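Local atomic coordinates of glucuronoarabinoxylan endo-1,4-beta-xylanase (Clostridium papyrosolvens, PDB entry 4FMV), a protein that hydrolyses internal beta-1,4 linkages of xylan as a family 30 glycoside hydrolase, this chain being its catalytic part, a (beta/alpha)8 barrel with an attached beta domain, from a longer protein. Residues L46-E51 with S67-N72; A81-S86 with N131-Y136; Y136-Q141 with G167-R172. All blocks are in the same frame, centred on the assembly; numbering follows the deposited sequence.

Overall arrangement
The three contacts follow one another along the chain and round the wall of a (beta/alpha)8 barrel. Strands 45-49, 82-86, 137-139 and 172-178 lie side by side and parallel in that order; contact 1 joins the first to helix 67-78, contact 2 packs the second against the loop after helix 114-130, and contact 3 joins the third to the lead-in of the fourth. The centres of contacts 1 and 2 are about 9 Å apart, those of contacts 2 and 3 about 11 Å, and those of contacts 1 and 3 about 15 Å. Tyr136 belongs to both contacts 2 and 3. Together they build a continuous section of the barrel from consecutive strand-and-helix units.

Contact 1: residues L46-E51 with S67-N72; sequences LRLRIE and SPELAN
In the beta-alpha-beta unit made of strand 45-49, helix 67-78 and strand 82-86 of the (beta/alpha)8 barrel, Glu69 near the start of the helix reaches back to the backbone N of Arg49. The two elements run almost antiparallel, at 175°, with their axes 8.8 Å apart. Glu69 bends at its second torsion (chi2 -76°), which folds the carboxylate over the strand; its OE1 accepts the amide N of Arg49 at 2.9 Å, the donor standing well above the carboxylate plane. OE1 also receives a bond from water 1, while OE2 takes an almost perfectly straight bond from Asn72 ND2, 3.0 Å long, one helical turn further on, and has a further partner in Ser23 OG. Two leucines of the strand pack against the same helix: Leu48 and Glu69 lie alongside each other, pointing opposite ways, with Leu48 CD2 3.3 Å from Glu69 OE2, and Leu46 CD2 rests 3.4 Å from the carbonyl O of Asn72. Asparagine suits its place because its amide also ties the helix to the 27-29 loop, through Gly27 O and Ile29 N. Arg49, extended from CG to NE, carries its guanidinium past Glu69 without touching the carboxylate and grips Glu51 end-on in a salt bridge, NH1 to OE1 and NH2 to OE2, both at 2.9 Å. Glu69 is therefore a buried carboxylate whose two oxygens each have two hydrogen-bonding partners. Such a setting, with Arg49 not far away, would probably help it keep its negative charge, and it joins the first turn of the helix to strand 45-49 by one direct hydrogen bond, backed by apolar contact.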
ATOM      1  N   LEU A  46      -4.661   3.720  -5.733  1.00  7.20           N
ATOM      2  CA  LEU A  46      -6.014   3.502  -5.218  1.00  7.79           C
ATOM      3  C   LEU A  46      -6.381   2.032  -5.321  1.00  9.84           C
ATOM      4  O   LEU A  46      -6.167   1.396  -6.360  1.00  9.08           O
ATOM      5  CB  LEU A  46      -7.048   4.323  -6.022  1.00  7.87           C
ATOM      6  CG  LEU A  46      -8.507   4.108  -5.602  1.00 10.28           C
ATOM      7  CD1 LEU A  46      -8.790   4.590  -4.153  1.00  3.31           C
ATOM      8  CD2 LEU A  46      -9.435   4.812  -6.560  1.00 10.40           C
ATOM      9  N   ARG A  47      -6.945   1.501  -4.243  1.00 10.28           N
ATOM     10  CA  ARG A  47      -7.427   0.125  -4.194  1.00  9.26           C
ATOM     11  C   ARG A  47      -8.955   0.103  -4.235  1.00  8.10           C
ATOM     12  O   ARG A  47      -9.613   0.631  -3.332  1.00  9.90           O
ATOM     13  CB  ARG A  47      -6.946  -0.556  -2.890  1.00  4.48           C
ATOM     14  CG  ARG A  47      -7.372  -2.016  -2.726  1.00  5.33           C
ATOM     15  CD  ARG A  47      -6.948  -2.549  -1.355  1.00  6.55           C
ATOM     16  NE  ARG A  47      -7.213  -3.993  -1.197  1.00  7.58           N
ATOM     17  CZ  ARG A  47      -7.673  -4.551  -0.082  1.00  7.57           C
ATOM     18  NH1 ARG A  47      -7.927  -3.785   0.960  1.00  7.76           N
ATOM     19  NH2 ARG A  47      -7.845  -5.885   0.001  1.00  8.99           N
ATOM     20  N   LEU A  48      -9.501  -0.569  -5.253  1.00  8.23           N
ATOM     21  CA  LEU A  48     -10.936  -0.806  -5.415  1.00  9.34           C
ATOM     22  C   LEU A  48     -11.335  -2.149  -4.798  1.00 10.78           C
ATOM     23  O   LEU A  48     -10.519  -3.072  -4.701  1.00  7.04           O
ATOM     24  CB  LEU A  48     -11.316  -0.850  -6.896  1.00 11.50           C
ATOM     25  CG  LEU A  48     -10.746   0.205  -7.840  1.00  8.88           C
ATOM     26  CD1 LEU A  48     -11.124  -0.149  -9.272  1.00  8.39           C
ATOM     27  CD2 LEU A  48     -11.265   1.587  -7.450  1.00  8.49           C
ATOM     28  N   ARG A  49     -12.557  -2.225  -4.285  1.00  9.49           N
ATOM     29  CA  ARG A  49     -13.126  -3.520  -3.941  1.00 10.47           C
ATOM     30  C   ARG A  49     -14.042  -3.957  -5.083  1.00 12.31           C
ATOM     31  O   ARG A  49     -14.887  -3.178  -5.535  1.00 11.45           O
ATOM     32  CB  ARG A  49     -13.922  -3.443  -2.645  1.00  8.17           C
ATOM     33  CG  ARG A  49     -14.788  -4.687  -2.400  1.00 11.39           C
ATOM     34  CD  ARG A  49     -15.575  -4.595  -1.106  1.00  9.77           C
ATOM     35  NE  ARG A  49     -16.759  -5.450  -1.174  1.00 14.42           N
ATOM     36  CZ  ARG A  49     -17.882  -5.099  -1.804  1.00 18.83           C
ATOM     37  NH1 ARG A  49     -17.974  -3.912  -2.410  1.00 16.64           N
ATOM     38  NH2 ARG A  49     -18.922  -5.930  -1.834  1.00 18.57           N
ATOM     39  N   ILE A  50     -13.879  -5.200  -5.535  1.00 11.43           N
ATOM     40  CA  ILE A  50     -14.705  -5.757  -6.606  1.00 11.02           C
ATOM     41  C   ILE A  50     -16.056  -6.200  -6.038  1.00 12.83           C
ATOM     42  O   ILE A  50     -16.131  -7.147  -5.229  1.00 10.24           O
ATOM     43  CB  ILE A  50     -14.010  -6.989  -7.231  1.00  8.15           C
ATOM     44  CG1 ILE A  50     -12.620  -6.619  -7.770  1.00 10.77           C
ATOM     45  CG2 ILE A  50     -14.852  -7.617  -8.347  1.00 11.84           C
ATOM     46  CD1 ILE A  50     -11.832  -7.817  -8.349  1.00 10.73           C
ATOM     47  N   GLU A  51     -17.139  -5.604  -6.531  1.00 11.66           N
ATOM     48  CA  GLU A  51     -18.428  -5.784  -5.859  1.00 11.27           C
ATOM     49  C   GLU A  51     -19.169  -7.022  -6.382  1.00  8.44           C
ATOM     50  O   GLU A  51     -19.691  -7.018  -7.491  1.00  7.97           O
ATOM     51  CB  GLU A  51     -19.274  -4.516  -6.094  1.00  8.98           C
ATOM     52  CG  GLU A  51     -20.717  -4.624  -5.654  1.00 11.33           C
ATOM     53  CD  GLU A  51     -20.852  -4.811  -4.152  1.00 15.81           C
ATOM     54  OE1 GLU A  51     -20.664  -3.827  -3.400  1.00 19.09           O
ATOM     55  OE2 GLU A  51     -21.120  -5.944  -3.721  1.00 15.21           O
ATOM     56  N   SER A  67     -20.032   0.566 -11.321  1.00 12.24           N
ATOM     57  CA  SER A  67     -19.856   1.966 -11.684  1.00 11.41           C
ATOM     58  C   SER A  67     -19.305   2.888 -10.576  1.00 10.01           C
ATOM     59  O   SER A  67     -18.598   3.844 -10.885  1.00  8.69           O
ATOM     60  CB  SER A  67     -21.127   2.565 -12.314  1.00 14.09           C
ATOM     61  OG  SER A  67     -22.208   2.502 -11.415  1.00 14.06           O
ATOM     62  N   PRO A  68     -19.703   2.669  -9.309  1.00  8.60           N
ATOM     63  CA  PRO A  68     -19.132   3.522  -8.262  1.00  9.91           C
ATOM     64  C   PRO A  68     -17.600   3.416  -8.198  1.00  9.36           C
ATOM     65  O   PRO A  68     -16.920   4.425  -8.063  1.00 11.10           O
ATOM     66  CB  PRO A  68     -19.766   2.975  -6.976  1.00 10.93           C
ATOM     67  CG  PRO A  68     -21.099   2.426  -7.431  1.00  9.99           C
ATOM     68  CD  PRO A  68     -20.761   1.788  -8.775  1.00  8.99           C
ATOM     69  N   GLU A  69     -17.060   2.211  -8.303  1.00  8.77           N
ATOM     70  CA  GLU A  69     -15.625   2.040  -8.216  1.00  6.95           C
ATOM     71  C   GLU A  69     -14.942   2.490  -9.507  1.00  8.89           C
ATOM     72  O   GLU A  69     -13.821   2.977  -9.473  1.00  8.57           O
ATOM     73  CB  GLU A  69     -15.263   0.596  -7.853  1.00 10.19           C
ATOM     74  CG  GLU A  69     -15.580   0.199  -6.395  1.00 11.40           C
ATOM     75  CD  GLU A  69     -14.583   0.761  -5.404  1.00 10.76           C
ATOM     76  OE1 GLU A  69     -14.334   0.098  -4.365  1.00  9.65           O
ATOM     77  OE2 GLU A  69     -14.059   1.872  -5.651  1.00 11.97           O
ATOM     78  N   LEU A  70     -15.615   2.336 -10.646  1.00  9.42           N
ATOM     79  CA  LEU A  70     -15.126   2.977 -11.874  1.00 11.06           C
ATOM     80  C   LEU A  70     -14.946   4.502 -11.687  1.00 11.63           C
ATOM     81  O   LEU A  70     -13.941   5.074 -12.100  1.00 10.21           O
ATOM     82  CB  LEU A  70     -16.038   2.683 -13.078  1.00  8.65           C
ATOM     83  CG  LEU A  70     -15.729   3.522 -14.333  1.00 11.87           C
ATOM     84  CD1 LEU A  70     -14.367   3.157 -14.906  1.00  9.67           C
ATOM     85  CD2 LEU A  70     -16.808   3.378 -15.410  1.00 11.65           C
ATOM     86  N   ALA A  71     -15.923   5.162 -11.071  1.00 11.67           N
ATOM     87  CA  ALA A  71     -15.831   6.599 -10.876  1.00 11.91           C
ATOM     88  C   ALA A  71     -14.646   6.946  -9.962  1.00  9.66           C
ATOM     89  O   ALA A  71     -13.920   7.918 -10.203  1.00  7.90           O
ATOM     90  CB  ALA A  71     -17.160   7.163 -10.323  1.00 12.69           C
ATOM     91  N   ASN A  72     -14.457   6.151  -8.913  1.00 11.34           N
ATOM     92  CA  ASN A  72     -13.334   6.325  -8.001  1.00 10.59           C
ATOM     93  C   ASN A  72     -12.010   6.168  -8.740  1.00 12.33           C
ATOM     94  O   ASN A  72     -11.113   6.995  -8.622  1.00 14.99           O
ATOM     95  CB  ASN A  72     -13.454   5.328  -6.840  1.00  7.37           C
ATOM     96  CG  ASN A  72     -14.685   5.606  -5.969  1.00 11.53           C
ATOM     97  OD1 ASN A  72     -15.131   6.752  -5.872  1.00 10.00           O
ATOM     98  ND2 ASN A  72     -15.243   4.562  -5.352  1.00  9.70           N
TER
HETATM   99  O   HOH W   1     -16.502  -1.010  -3.092  1.00 14.44           O

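Contact 2: residues A81-S86 with N131-Y136; sequences AIVFAS and NGVDLY
The Tyr136 ring lies between two side chains: on one face sits Ile82 CD1, 3.9 Å from the ring centroid and offset toward the rim in a CH-pi contact, and on the opposite face the guanidinium of Arg172. Ile82 CG2 lies on the same side as CD1, above and outside the ring edge, 3.9 Å from Tyr136 CD1. With CG1 of Ile82 held between its backbone N and carbonyl carbon (chi1 59°), the CD1 methyl reaches over the face while CG2 flanks it. The backbones are pinned by Tyr136 N bonding to Val83 O at 2.7 Å. Water 2 adds a bridge, accepting from Val83 N and donating to Asp134 O. Leu135 spreads its two methyls along the strand: CD2 is 3.8 Å from Val83 CG1, and CD1 is 4.2 Å from Ala85 CB, where a small residue lets the leucine in. Gly132, with positive phi, is the C-prime residue of the Schellman motif that ends helix 114-130 and sends the chain back toward the barrel. Around this joint, Val83 also packs on Leu48 of strand 45-49, Val133 on helix 67-78 and Leu135 on helix 114-130, while the Phe84 ring meets Trp229 of strand 227-232 edge-to-face.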
ATOM      1  N   ALA A  81      -2.533   8.497 -10.201  1.00  9.56           N
ATOM      2  CA  ALA A  81      -2.425   7.257  -9.408  1.00  9.69           C
ATOM      3  C   ALA A  81      -2.642   6.030 -10.264  1.00 12.14           C
ATOM      4  O   ALA A  81      -3.337   6.096 -11.282  1.00 13.73           O
ATOM      5  CB  ALA A  81      -3.427   7.248  -8.249  1.00 10.28           C
ATOM      6  N   ILE A  82      -2.079   4.894  -9.852  1.00  8.58           N
ATOM      7  CA  ILE A  82      -2.450   3.654 -10.506  1.00  7.35           C
ATOM      8  C   ILE A  82      -3.591   3.080  -9.685  1.00  8.32           C
ATOM      9  O   ILE A  82      -3.851   3.551  -8.575  1.00  9.94           O
ATOM     10  CB  ILE A  82      -1.278   2.643 -10.524  1.00  8.70           C
ATOM     11  CG1 ILE A  82      -0.816   2.332  -9.096  1.00  8.10           C
ATOM     12  CG2 ILE A  82      -0.128   3.167 -11.398  1.00 10.15           C
ATOM     13  CD1 ILE A  82       0.378   1.371  -9.015  1.00  9.26           C
ATOM     14  N   VAL A  83      -4.194   2.002 -10.171  1.00  7.13           N
ATOM     15  CA  VAL A  83      -5.409   1.466  -9.550  1.00  8.91           C
ATOM     16  C   VAL A  83      -5.347  -0.041  -9.552  1.00  8.82           C
ATOM     17  O   VAL A  83      -5.032  -0.643 -10.578  1.00  9.15           O
ATOM     18  CB  VAL A  83      -6.696   1.883 -10.348  1.00  8.94           C
ATOM     19  CG1 VAL A  83      -7.940   1.394  -9.645  1.00  7.21           C
ATOM     20  CG2 VAL A  83      -6.751   3.382 -10.556  1.00  6.96           C
ATOM     21  N   PHE A  84      -5.642  -0.658  -8.415  1.00  8.44           N
ATOM     22  CA  PHE A  84      -5.790  -2.110  -8.376  1.00  8.17           C
ATOM     23  C   PHE A  84      -7.077  -2.486  -7.664  1.00  9.16           C
ATOM     24  O   PHE A  84      -7.728  -1.623  -7.072  1.00 10.19           O
ATOM     25  CB  PHE A  84      -4.569  -2.818  -7.775  1.00  8.44           C
ATOM     26  CG  PHE A  84      -4.439  -2.691  -6.264  1.00  8.75           C
ATOM     27  CD1 PHE A  84      -3.969  -1.514  -5.685  1.00  7.66           C
ATOM     28  CD2 PHE A  84      -4.716  -3.767  -5.438  1.00 11.04           C
ATOM     29  CE1 PHE A  84      -3.804  -1.414  -4.309  1.00  6.17           C
ATOM     30  CE2 PHE A  84      -4.543  -3.688  -4.062  1.00 10.53           C
ATOM     31  CZ  PHE A  84      -4.094  -2.500  -3.492  1.00  9.44           C
ATOM     32  N   ALA A  85      -7.463  -3.758  -7.763  1.00 11.51           N
ATOM     33  CA  ALA A  85      -8.749  -4.228  -7.239  1.00 11.26           C
ATOM     34  C   ALA A  85      -8.602  -5.543  -6.487  1.00 10.34           C
ATOM     35  O   ALA A  85      -7.865  -6.428  -6.946  1.00  9.94           O
ATOM     36  CB  ALA A  85      -9.754  -4.397  -8.395  1.00 10.47           C
ATOM     37  N   SER A  86      -9.289  -5.674  -5.344  1.00  8.17           N
ATOM     38  CA  SER A  86      -9.327  -6.954  -4.604  1.00  4.55           C
ATOM     39  C   SER A  86     -10.790  -7.370  -4.409  1.00  8.22           C
ATOM     40  O   SER A  86     -11.644  -6.513  -4.098  1.00 10.14           O
ATOM     41  CB  SER A  86      -8.735  -6.738  -3.204  1.00  4.73           C
ATOM     42  OG  SER A  86      -7.416  -6.194  -3.228  1.00  7.83           O
ATOM     43  N   ASN A 131     -13.784   1.429 -20.181  1.00 16.85           N
ATOM     44  CA  ASN A 131     -14.108   2.724 -19.589  1.00 15.37           C
ATOM     45  C   ASN A 131     -12.939   3.658 -19.333  1.00 16.92           C
ATOM     46  O   ASN A 131     -13.078   4.630 -18.610  1.00 16.23           O
ATOM     47  CB  ASN A 131     -15.057   2.576 -18.404  1.00 12.30           C
ATOM     48  CG  ASN A 131     -16.441   2.167 -18.851  1.00 14.84           C
ATOM     49  OD1 ASN A 131     -17.265   3.014 -19.205  1.00 21.68           O
ATOM     50  ND2 ASN A 131     -16.694   0.867 -18.892  1.00 11.42           N
ATOM     51  N   GLY A 132     -11.756   3.285 -19.818  1.00 18.13           N
ATOM     52  CA  GLY A 132     -10.624   4.193 -19.812  1.00 16.35           C
ATOM     53  C   GLY A 132      -9.659   4.038 -18.653  1.00 17.61           C
ATOM     54  O   GLY A 132      -8.726   4.830 -18.510  1.00 19.43           O
ATOM     55  N   VAL A 133      -9.866   3.031 -17.813  1.00 15.63           N
ATOM     56  CA  VAL A 133      -8.950   2.790 -16.704  1.00 14.19           C
ATOM     57  C   VAL A 133      -8.195   1.489 -16.978  1.00 14.80           C
ATOM     58  O   VAL A 133      -8.809   0.417 -17.086  1.00 18.13           O
ATOM     59  CB  VAL A 133      -9.726   2.703 -15.356  1.00 10.27           C
ATOM     60  CG1 VAL A 133      -8.823   2.217 -14.203  1.00  8.96           C
ATOM     61  CG2 VAL A 133     -10.370   4.043 -15.035  1.00 14.74           C
ATOM     62  N   ASP A 134      -6.875   1.552 -17.104  1.00  9.93           N
ATOM     63  CA  ASP A 134      -6.148   0.305 -17.267  1.00 13.05           C
ATOM     64  C   ASP A 134      -5.714  -0.124 -15.868  1.00 15.66           C
ATOM     65  O   ASP A 134      -4.793   0.468 -15.268  1.00 15.38           O
ATOM     66  CB  ASP A 134      -4.932   0.508 -18.188  1.00 19.53           C
ATOM     67  CG  ASP A 134      -5.330   0.767 -19.659  1.00 26.90           C
ATOM     68  OD1 ASP A 134      -6.417   0.312 -20.080  1.00 30.28           O
ATOM     69  OD2 ASP A 134      -4.547   1.418 -20.399  1.00 28.36           O
ATOM     70  N   LEU A 135      -6.355  -1.172 -15.352  1.00 15.20           N
ATOM     71  CA  LEU A 135      -6.058  -1.635 -13.997  1.00 14.57           C
ATOM     72  C   LEU A 135      -4.608  -2.055 -13.906  1.00 13.51           C
ATOM     73  O   LEU A 135      -4.136  -2.812 -14.757  1.00 12.59           O
ATOM     74  CB  LEU A 135      -6.895  -2.851 -13.637  1.00 12.19           C
ATOM     75  CG  LEU A 135      -8.258  -2.709 -12.996  1.00 14.74           C
ATOM     76  CD1 LEU A 135      -8.664  -4.110 -12.491  1.00  9.84           C
ATOM     77  CD2 LEU A 135      -8.251  -1.668 -11.878  1.00 11.09           C
ATOM     78  N   TYR A 136      -3.919  -1.614 -12.857  1.00 11.23           N
ATOM     79  CA  TYR A 136      -2.521  -1.998 -12.680  1.00 10.63           C
ATOM     80  C   TYR A 136      -2.395  -3.479 -12.336  1.00  9.78           C
ATOM     81  O   TYR A 136      -1.527  -4.167 -12.855  1.00  9.75           O
ATOM     82  CB  TYR A 136      -1.833  -1.138 -11.599  1.00 12.70           C
ATOM     83  CG  TYR A 136      -0.331  -1.303 -11.592  1.00 11.93           C
ATOM     84  CD1 TYR A 136       0.467  -0.513 -12.397  1.00 10.91           C
ATOM     85  CD2 TYR A 136       0.280  -2.281 -10.812  1.00 10.49           C
ATOM     86  CE1 TYR A 136       1.841  -0.666 -12.421  1.00 14.65           C
ATOM     87  CE2 TYR A 136       1.649  -2.446 -10.831  1.00 10.74           C
ATOM     88  CZ  TYR A 136       2.419  -1.632 -11.633  1.00 13.83           C
ATOM     89  OH  TYR A 136       3.770  -1.792 -11.657  1.00 15.48           O
TER
HETATM   90  O   HOH W   2      -3.951   1.715 -13.203  1.00  9.69           O

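Contact 3: residues Y136-Q141 with G167-R172; sequences YAISVQ and GSINCR
Arg172 lays its guanidinium flat on Tyr136, the two planes only 3° apart and their centres 3.7 Å from each other, a stacked cation-pi pair. The NH1 nitrogen stands over the middle of the ring. The Arg172 chain, extended from CG to NE, runs past the Tyr136 carbonyl, so the guanidinium also turns its edge to that group, and NH1 bonds to Tyr136 O at 3.0 Å, in the carbonyl plane and on a lone pair. One arginine thus serves the ring with its face and the backbone with its edge, which fixes the rotation of the guanidinium. The backbones are also joined: Ile138 N bonds to Arg172 O at 2.9 Å. Cys171, with SG anti to its N (chi1 180°), points the sulfur at the strand, 3.5 Å from Ala137 CA. Deeper in, Ile138 and Ile169 cross at about a right angle and meet through their CG2 methyls, 3.7 Å apart; Ile138 also packs on helix 114-130, and Ile169 on helices 114-130 and 155-164. The arginine-tyrosine pair, the backbone bond and the buried isoleucines together join strand 137-139 to the start of strand 172-178, as neighbouring parallel strands do in the wall of a (beta/alpha)8 barrel.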
ATOM      1  N   TYR A 136      -3.919  -1.614 -12.857  1.00 11.23           N
ATOM      2  CA  TYR A 136      -2.521  -1.998 -12.680  1.00 10.63           C
ATOM      3  C   TYR A 136      -2.395  -3.479 -12.336  1.00  9.78           C
ATOM      4  O   TYR A 136      -1.527  -4.167 -12.855  1.00  9.75           O
ATOM      5  CB  TYR A 136      -1.833  -1.138 -11.599  1.00 12.70           C
ATOM      6  CG  TYR A 136      -0.331  -1.303 -11.592  1.00 11.93           C
ATOM      7  CD1 TYR A 136       0.467  -0.513 -12.397  1.00 10.91           C
ATOM      8  CD2 TYR A 136       0.280  -2.281 -10.812  1.00 10.49           C
ATOM      9  CE1 TYR A 136       1.841  -0.666 -12.421  1.00 14.65           C
ATOM     10  CE2 TYR A 136       1.649  -2.446 -10.831  1.00 10.74           C
ATOM     11  CZ  TYR A 136       2.419  -1.632 -11.633  1.00 13.83           C
ATOM     12  OH  TYR A 136       3.770  -1.792 -11.657  1.00 15.48           O
ATOM     13  N   ALA A 137      -3.249  -3.955 -11.430  1.00  9.15           N
ATOM     14  CA  ALA A 137      -3.222  -5.347 -10.996  1.00  8.88           C
ATOM     15  C   ALA A 137      -4.583  -5.733 -10.427  1.00 10.20           C
ATOM     16  O   ALA A 137      -5.375  -4.866 -10.038  1.00  7.80           O
ATOM     17  CB  ALA A 137      -2.131  -5.561  -9.916  1.00  7.41           C
ATOM     18  N   ILE A 138      -4.848  -7.035 -10.373  1.00  8.65           N
ATOM     19  CA  ILE A 138      -6.064  -7.537  -9.768  1.00  7.92           C
ATOM     20  C   ILE A 138      -5.723  -8.716  -8.853  1.00  9.42           C
ATOM     21  O   ILE A 138      -4.883  -9.543  -9.213  1.00  7.29           O
ATOM     22  CB  ILE A 138      -7.105  -7.928 -10.847  1.00 10.35           C
ATOM     23  CG1 ILE A 138      -8.494  -8.132 -10.207  1.00  7.58           C
ATOM     24  CG2 ILE A 138      -6.624  -9.161 -11.660  1.00  6.68           C
ATOM     25  CD1 ILE A 138      -9.654  -8.062 -11.238  1.00 10.89           C
ATOM     26  N   SER A 139      -6.356  -8.753  -7.675  1.00 10.29           N
ATOM     27  CA  SER A 139      -6.031  -9.700  -6.615  1.00 12.75           C
ATOM     28  C   SER A 139      -6.968 -10.898  -6.659  1.00 12.56           C
ATOM     29  O   SER A 139      -8.144 -10.750  -6.978  1.00 11.72           O
ATOM     30  CB  SER A 139      -6.090  -9.008  -5.237  1.00 13.93           C
ATOM     31  OG  SER A 139      -5.754  -9.874  -4.152  1.00 12.40           O
ATOM     32  N   VAL A 140      -6.433 -12.083  -6.364  1.00 10.58           N
ATOM     33  CA  VAL A 140      -7.221 -13.311  -6.349  1.00 10.16           C
ATOM     34  C   VAL A 140      -8.204 -13.284  -5.172  1.00  8.68           C
ATOM     35  O   VAL A 140      -9.379 -13.603  -5.325  1.00 12.27           O
ATOM     36  CB  VAL A 140      -6.316 -14.587  -6.257  1.00  6.48           C
ATOM     37  CG1 VAL A 140      -7.160 -15.878  -6.157  1.00  4.56           C
ATOM     38  CG2 VAL A 140      -5.344 -14.650  -7.440  1.00  8.55           C
ATOM     39  N   GLN A 141      -7.713 -12.981  -3.976  1.00  7.82           N
ATOM     40  CA  GLN A 141      -8.594 -12.929  -2.816  1.00  7.67           C
ATOM     41  C   GLN A 141      -8.068 -11.985  -1.727  1.00 11.82           C
ATOM     42  O   GLN A 141      -6.881 -12.046  -1.371  1.00 12.62           O
ATOM     43  CB  GLN A 141      -8.718 -14.368  -2.231  1.00  5.98           C
ATOM     44  CG  GLN A 141      -9.503 -14.452  -0.881  1.00  6.84           C
ATOM     45  CD  GLN A 141     -10.998 -14.180  -1.019  1.00  9.20           C
ATOM     46  OE1 GLN A 141     -11.658 -14.761  -1.880  1.00  5.63           O
ATOM     47  NE2 GLN A 141     -11.548 -13.294  -0.148  1.00  7.22           N
ATOM     48  N   GLY A 167      -2.788 -17.507 -14.958  1.00 12.81           N
ATOM     49  CA  GLY A 167      -2.104 -17.167 -16.198  1.00 15.04           C
ATOM     50  C   GLY A 167      -3.028 -16.631 -17.282  1.00 17.08           C
ATOM     51  O   GLY A 167      -2.577 -15.987 -18.225  1.00 19.40           O
ATOM     52  N   SER A 168      -4.327 -16.890 -17.158  1.00 15.53           N
ATOM     53  CA  SER A 168      -5.274 -16.487 -18.195  1.00 16.56           C
ATOM     54  C   SER A 168      -5.818 -15.081 -17.905  1.00 15.30           C
ATOM     55  O   SER A 168      -6.652 -14.550 -18.652  1.00 14.50           O
ATOM     56  CB  SER A 168      -6.418 -17.495 -18.284  1.00 19.09           C
ATOM     57  OG  SER A 168      -7.248 -17.403 -17.141  1.00 22.37           O
ATOM     58  N   ILE A 169      -5.362 -14.489 -16.802  1.00 12.73           N
ATOM     59  CA  ILE A 169      -5.847 -13.169 -16.416  1.00 13.69           C
ATOM     60  C   ILE A 169      -5.130 -12.061 -17.199  1.00 14.24           C
ATOM     61  O   ILE A 169      -3.914 -12.038 -17.306  1.00 17.21           O
ATOM     62  CB  ILE A 169      -5.808 -12.947 -14.883  1.00 14.27           C
ATOM     63  CG1 ILE A 169      -6.794 -13.910 -14.201  1.00 14.55           C
ATOM     64  CG2 ILE A 169      -6.159 -11.478 -14.543  1.00 13.37           C
ATOM     65  CD1 ILE A 169      -6.597 -14.052 -12.711  1.00 13.79           C
ATOM     66  N   ASN A 170      -5.919 -11.123 -17.695  1.00 14.22           N
ATOM     67  CA  ASN A 170      -5.530 -10.120 -18.691  1.00 15.84           C
ATOM     68  C   ASN A 170      -4.877  -8.907 -18.032  1.00 14.06           C
ATOM     69  O   ASN A 170      -5.093  -7.786 -18.461  1.00 13.56           O
ATOM     70  CB  ASN A 170      -6.660  -9.748 -19.646  1.00 15.06           C
ATOM     71  CG  ASN A 170      -6.998 -10.875 -20.596  1.00 18.69           C
ATOM     72  OD1 ASN A 170      -6.105 -11.562 -21.106  1.00 21.09           O
ATOM     73  ND2 ASN A 170      -8.287 -11.097 -20.816  1.00 19.32           N
ATOM     74  N   CYS A 171      -4.385  -9.100 -16.819  1.00 11.44           N
ATOM     75  CA  CYS A 171      -3.813  -8.000 -16.060  1.00 15.15           C
ATOM     76  C   CYS A 171      -2.686  -8.550 -15.169  1.00 15.34           C
ATOM     77  O   CYS A 171      -2.486  -9.772 -15.104  1.00 17.19           O
ATOM     78  CB  CYS A 171      -4.975  -7.442 -15.216  1.00 12.83           C
ATOM     79  SG  CYS A 171      -4.673  -6.097 -14.145  1.00 18.63           S
ATOM     80  N   ARG A 172      -1.969  -7.687 -14.451  1.00  9.73           N
ATOM     81  CA  ARG A 172      -1.035  -8.213 -13.447  1.00 11.26           C
ATOM     82  C   ARG A 172      -1.859  -8.899 -12.349  1.00 12.91           C
ATOM     83  O   ARG A 172      -2.963  -8.452 -12.015  1.00 11.79           O
ATOM     84  CB  ARG A 172      -0.173  -7.115 -12.818  1.00 10.63           C
ATOM     85  CG  ARG A 172       0.839  -6.408 -13.766  1.00 12.05           C
ATOM     86  CD  ARG A 172       1.679  -5.409 -12.939  1.00 14.88           C
ATOM     87  NE  ARG A 172       2.579  -4.578 -13.740  1.00 18.59           N
ATOM     88  CZ  ARG A 172       2.159  -3.569 -14.492  1.00 19.90           C
ATOM     89  NH1 ARG A 172       0.854  -3.298 -14.546  1.00 21.01           N
ATOM     90  NH2 ARG A 172       3.028  -2.842 -15.188  1.00 20.01           N
TER